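Local atomic coordinates of protein PES4 (Saccharomyces cerevisiae S288C, PDB entry 6EZ7), a protein that probably binds RNA, including the 3' untranslated regions of messenger RNAs, through several RNA recognition motifs, the third of which forms this chain. Residues A[1-13]-A[65-77]. Sequence-based numbering, arbitrary orientation.
Sequences MNSIFIKNLPTIT and YFRGKKLLVTRAQ. Unlike the reference sequence in segment 1-13: Met1 (reference Gln).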
# COMPACT_ATOMS: atom_id res chain seq x y z
N MET A 1 7.88 -10.42 -0.07
CA MET A 1 8.20 -10.23 -1.48
C MET A 1 6.92 -10.02 -2.28
O MET A 1 6.95 -9.80 -3.49
CB MET A 1 8.99 -11.43 -2.00
CG MET A 1 10.39 -11.07 -2.45
SD MET A 1 11.19 -12.28 -3.50
CE MET A 1 10.68 -11.68 -5.11
N ASN A 2 5.79 -10.11 -1.58
CA ASN A 2 4.49 -9.87 -2.19
C ASN A 2 3.80 -8.65 -1.58
O ASN A 2 2.69 -8.30 -1.98
CB ASN A 2 3.58 -11.09 -2.02
CG ASN A 2 4.03 -12.26 -2.87
OD1 ASN A 2 5.23 -12.54 -2.98
ND2 ASN A 2 3.08 -12.96 -3.47
N SER A 3 4.45 -8.01 -0.61
CA SER A 3 3.76 -7.01 0.20
C SER A 3 4.34 -5.61 0.08
O SER A 3 5.55 -5.43 -0.09
CB SER A 3 3.77 -7.43 1.66
OG SER A 3 3.15 -8.70 1.82
N ILE A 4 3.47 -4.61 0.17
CA ILE A 4 3.87 -3.22 0.14
C ILE A 4 3.29 -2.44 1.32
O ILE A 4 2.31 -2.86 1.93
CB ILE A 4 3.43 -2.53 -1.17
CG1 ILE A 4 1.90 -2.57 -1.31
CG2 ILE A 4 4.11 -3.18 -2.37
CD1 ILE A 4 1.38 -1.84 -2.54
N PHE A 5 3.92 -1.33 1.64
CA PHE A 5 3.35 -0.38 2.58
C PHE A 5 2.84 0.83 1.81
O PHE A 5 3.48 1.28 0.86
CB PHE A 5 4.37 0.06 3.63
CG PHE A 5 4.59 -0.94 4.73
CD1 PHE A 5 3.56 -1.30 5.58
CD2 PHE A 5 5.84 -1.51 4.92
CE1 PHE A 5 3.77 -2.22 6.59
CE2 PHE A 5 6.05 -2.43 5.93
CZ PHE A 5 5.01 -2.78 6.76
N ILE A 6 1.69 1.34 2.21
CA ILE A 6 1.16 2.57 1.64
C ILE A 6 0.99 3.56 2.76
O ILE A 6 0.24 3.31 3.71
CB ILE A 6 -0.18 2.34 0.93
CG1 ILE A 6 -0.05 1.18 -0.07
CG2 ILE A 6 -0.64 3.61 0.25
CD1 ILE A 6 -1.36 0.53 -0.38
N LYS A 7 1.69 4.69 2.67
CA LYS A 7 1.65 5.67 3.74
C LYS A 7 1.24 7.03 3.20
O LYS A 7 1.12 7.21 1.99
CB LYS A 7 3.01 5.76 4.44
CG LYS A 7 3.54 4.40 4.88
CD LYS A 7 4.77 4.54 5.76
CE LYS A 7 4.38 4.81 7.20
NZ LYS A 7 5.54 4.61 8.12
N ASN A 8 1.05 7.98 4.11
CA ASN A 8 0.54 9.31 3.78
C ASN A 8 -0.84 9.23 3.15
O ASN A 8 -1.16 9.97 2.21
CB ASN A 8 1.50 10.06 2.85
CG ASN A 8 1.26 11.55 2.84
OD1 ASN A 8 0.77 12.11 3.82
ND2 ASN A 8 1.59 12.20 1.73
N LEU A 9 -1.67 8.33 3.67
CA LEU A 9 -3.04 8.20 3.21
C LEU A 9 -3.93 9.22 3.91
O LEU A 9 -3.73 9.51 5.09
CB LEU A 9 -3.56 6.79 3.46
CG LEU A 9 -3.00 5.66 2.59
CD1 LEU A 9 -3.33 4.32 3.21
CD2 LEU A 9 -3.54 5.75 1.17
N PRO A 10 -4.91 9.76 3.18
CA PRO A 10 -5.93 10.65 3.75
C PRO A 10 -6.72 9.91 4.82
O PRO A 10 -6.93 8.71 4.69
CB PRO A 10 -6.82 11.00 2.56
CG PRO A 10 -6.01 10.68 1.35
CD PRO A 10 -5.12 9.54 1.74
N THR A 11 -7.15 10.61 5.87
CA THR A 11 -7.83 9.96 6.98
C THR A 11 -9.17 9.35 6.59
O THR A 11 -9.65 8.43 7.24
CB THR A 11 -8.06 10.95 8.14
OG1 THR A 11 -8.78 12.09 7.67
CG2 THR A 11 -6.72 11.40 8.72
N ILE A 12 -9.78 9.84 5.51
CA ILE A 12 -11.06 9.30 5.07
C ILE A 12 -10.90 8.08 4.15
O ILE A 12 -11.89 7.57 3.61
CB ILE A 12 -11.91 10.37 4.36
CG1 ILE A 12 -11.05 11.30 3.50
CG2 ILE A 12 -12.67 11.20 5.39
CD1 ILE A 12 -10.33 10.64 2.37
N THR A 13 -9.66 7.63 3.96
CA THR A 13 -9.39 6.46 3.13
C THR A 13 -10.16 5.24 3.61
O THR A 13 -10.21 4.95 4.81
CB THR A 13 -7.88 6.14 3.11
OG1 THR A 13 -7.16 7.29 2.66
CG2 THR A 13 -7.59 4.96 2.20
N TYR A 65 -1.03 10.96 -6.27
CA TYR A 65 -1.87 11.82 -5.44
C TYR A 65 -3.24 11.22 -5.21
O TYR A 65 -3.97 10.90 -6.15
CB TYR A 65 -2.03 13.21 -6.08
CG TYR A 65 -0.83 14.10 -5.89
CD1 TYR A 65 -0.67 14.85 -4.73
CD2 TYR A 65 0.15 14.20 -6.87
CE1 TYR A 65 0.43 15.67 -4.55
CE2 TYR A 65 1.24 15.01 -6.70
CZ TYR A 65 1.38 15.74 -5.54
OH TYR A 65 2.48 16.55 -5.38
N PHE A 66 -3.59 11.08 -3.94
CA PHE A 66 -4.91 10.62 -3.56
C PHE A 66 -5.51 11.62 -2.58
O PHE A 66 -4.98 11.82 -1.48
CB PHE A 66 -4.84 9.22 -2.95
CG PHE A 66 -6.16 8.72 -2.47
CD1 PHE A 66 -7.30 8.89 -3.24
CD2 PHE A 66 -6.27 8.07 -1.25
CE1 PHE A 66 -8.53 8.42 -2.80
CE2 PHE A 66 -7.49 7.60 -0.81
CZ PHE A 66 -8.62 7.77 -1.58
N ARG A 67 -6.60 12.26 -3.00
CA ARG A 67 -7.19 13.38 -2.27
C ARG A 67 -6.14 14.38 -1.81
O ARG A 67 -6.08 14.74 -0.63
CB ARG A 67 -8.00 12.86 -1.08
CG ARG A 67 -9.01 11.81 -1.47
CD ARG A 67 -10.32 12.01 -0.75
NE ARG A 67 -11.15 10.82 -0.81
CZ ARG A 67 -12.38 10.79 -1.30
NH1 ARG A 67 -12.93 11.90 -1.77
NH2 ARG A 67 -13.06 9.65 -1.31
N GLY A 68 -5.29 14.79 -2.74
CA GLY A 68 -4.31 15.83 -2.48
C GLY A 68 -3.07 15.36 -1.73
O GLY A 68 -2.12 16.11 -1.58
N LYS A 69 -3.10 14.12 -1.25
CA LYS A 69 -1.97 13.55 -0.53
C LYS A 69 -1.08 12.74 -1.47
O LYS A 69 -1.57 11.87 -2.20
CB LYS A 69 -2.44 12.65 0.61
CG LYS A 69 -3.26 13.34 1.69
CD LYS A 69 -2.46 14.43 2.39
CE LYS A 69 -3.11 14.82 3.70
NZ LYS A 69 -3.99 16.02 3.56
N LYS A 70 0.21 13.02 -1.46
CA LYS A 70 1.17 12.27 -2.25
C LYS A 70 1.49 10.96 -1.54
O LYS A 70 2.14 10.95 -0.50
CB LYS A 70 2.44 13.08 -2.50
CG LYS A 70 3.33 12.51 -3.58
CD LYS A 70 4.43 13.48 -3.98
CE LYS A 70 5.35 13.77 -2.81
NZ LYS A 70 6.55 14.55 -3.23
N LEU A 71 1.02 9.85 -2.11
CA LEU A 71 1.17 8.56 -1.45
C LEU A 71 2.61 8.08 -1.44
O LEU A 71 3.35 8.28 -2.40
CB LEU A 71 0.28 7.51 -2.14
CG LEU A 71 -1.22 7.75 -2.05
CD1 LEU A 71 -1.98 6.51 -2.49
CD2 LEU A 71 -1.61 8.16 -0.64
N LEU A 72 2.99 7.44 -0.34
CA LEU A 72 4.27 6.76 -0.25
C LEU A 72 4.03 5.27 -0.35
O LEU A 72 3.38 4.68 0.50
CB LEU A 72 4.99 7.12 1.05
CG LEU A 72 6.27 6.35 1.36
CD1 LEU A 72 7.36 6.66 0.33
CD2 LEU A 72 6.75 6.67 2.77
N VAL A 73 4.53 4.66 -1.42
CA VAL A 73 4.35 3.23 -1.62
C VAL A 73 5.71 2.56 -1.67
O VAL A 73 6.49 2.78 -2.60
CB VAL A 73 3.55 2.93 -2.89
CG1 VAL A 73 3.34 1.43 -3.05
CG2 VAL A 73 2.22 3.66 -2.85
N THR A 74 6.01 1.76 -0.65
CA THR A 74 7.31 1.11 -0.54
C THR A 74 7.16 -0.38 -0.31
O THR A 74 6.11 -0.84 0.13
CB THR A 74 8.14 1.71 0.60
OG1 THR A 74 7.40 1.63 1.83
CG2 THR A 74 8.48 3.16 0.32
N ARG A 75 8.20 -1.14 -0.60
CA ARG A 75 8.17 -2.57 -0.35
C ARG A 75 8.18 -2.86 1.14
O ARG A 75 8.87 -2.18 1.91
CB ARG A 75 9.34 -3.27 -1.05
CG ARG A 75 9.39 -4.77 -0.82
CD ARG A 75 10.15 -5.49 -1.92
NE ARG A 75 9.54 -5.27 -3.23
CZ ARG A 75 8.49 -5.94 -3.68
NH1 ARG A 75 7.92 -6.88 -2.93
NH2 ARG A 75 8.00 -5.68 -4.89
N ALA A 76 7.39 -3.84 1.56
CA ALA A 76 7.39 -4.30 2.94
C ALA A 76 8.40 -5.43 3.08
O ALA A 76 8.06 -6.60 2.90
CB ALA A 76 6.01 -4.76 3.35
N GLN A 77 9.64 -5.08 3.38
CA GLN A 77 10.69 -6.09 3.43
C GLN A 77 10.81 -6.62 4.85
O GLN A 77 10.85 -5.85 5.82
CB GLN A 77 12.02 -5.52 2.93
CG GLN A 77 13.24 -6.37 3.27
CD GLN A 77 14.55 -5.65 2.97
OE1 GLN A 77 14.69 -5.02 1.92
NE2 GLN A 77 15.51 -5.77 3.87
O HOH W 1 7.30 -7.77 0.47
O HOH W 2 1.48 15.32 0.38
O HOH W 3 -12.31 7.88 0.65
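Phe5 and Thr74 form a hydrogen-bonded antiparallel pair where strand 3-7 runs beside strand 72-75, the first and last long strands of the RNA recognition motif. Phe5 N gives to Thr74 O at 2.7 Å, Phe5 O accepts from Thr74 N, and Lys7 and Leu72 repeat the exchange two residues further on, past the non-hydrogen-bonded pair Ile6 and Val73. The two strands thus join the ends of the domain, with strand 42-48 on the other flank of strand 3-7. On one face Phe5, Lys7, Leu72 and Thr74 lie together; in the RRM fold this is the surface that generally receives RNA. Ile4, Ile6 and Val73 belong to the other face, where helices 15-22 and 51-61 cover Ile4.

From Phe5 CB, 3.9 Å from Thr74 OG1, the side chain swings CG anti to the carbonyl carbon (chi1 -78°). CD2 and CE2 then settle against Ala76 CB, CE2 at 3.5 Å, while CZ only skirts that methyl; Phe45 also meets the ring.

Past the paired strands the chain turns at Asn8, whose CG stands anti to the backbone N (chi1 -162°), carrying ND2 to Lys70 O at 2.6 Å. Lys70 O lies near the amide plane of Asn8, although ND2 sits above the plane of the Lys70 carbonyl. An alanine here would remove the amide and would probably leave Lys70 O without this donor and the corner less firmly tied to strand 69-70. Beyond it, Pro10 CD packs on Phe66 CD2 at 3.5 Å, and Thr13 OG1 reaches the edge of the same ring, 3.5 Å from Phe66 CE2.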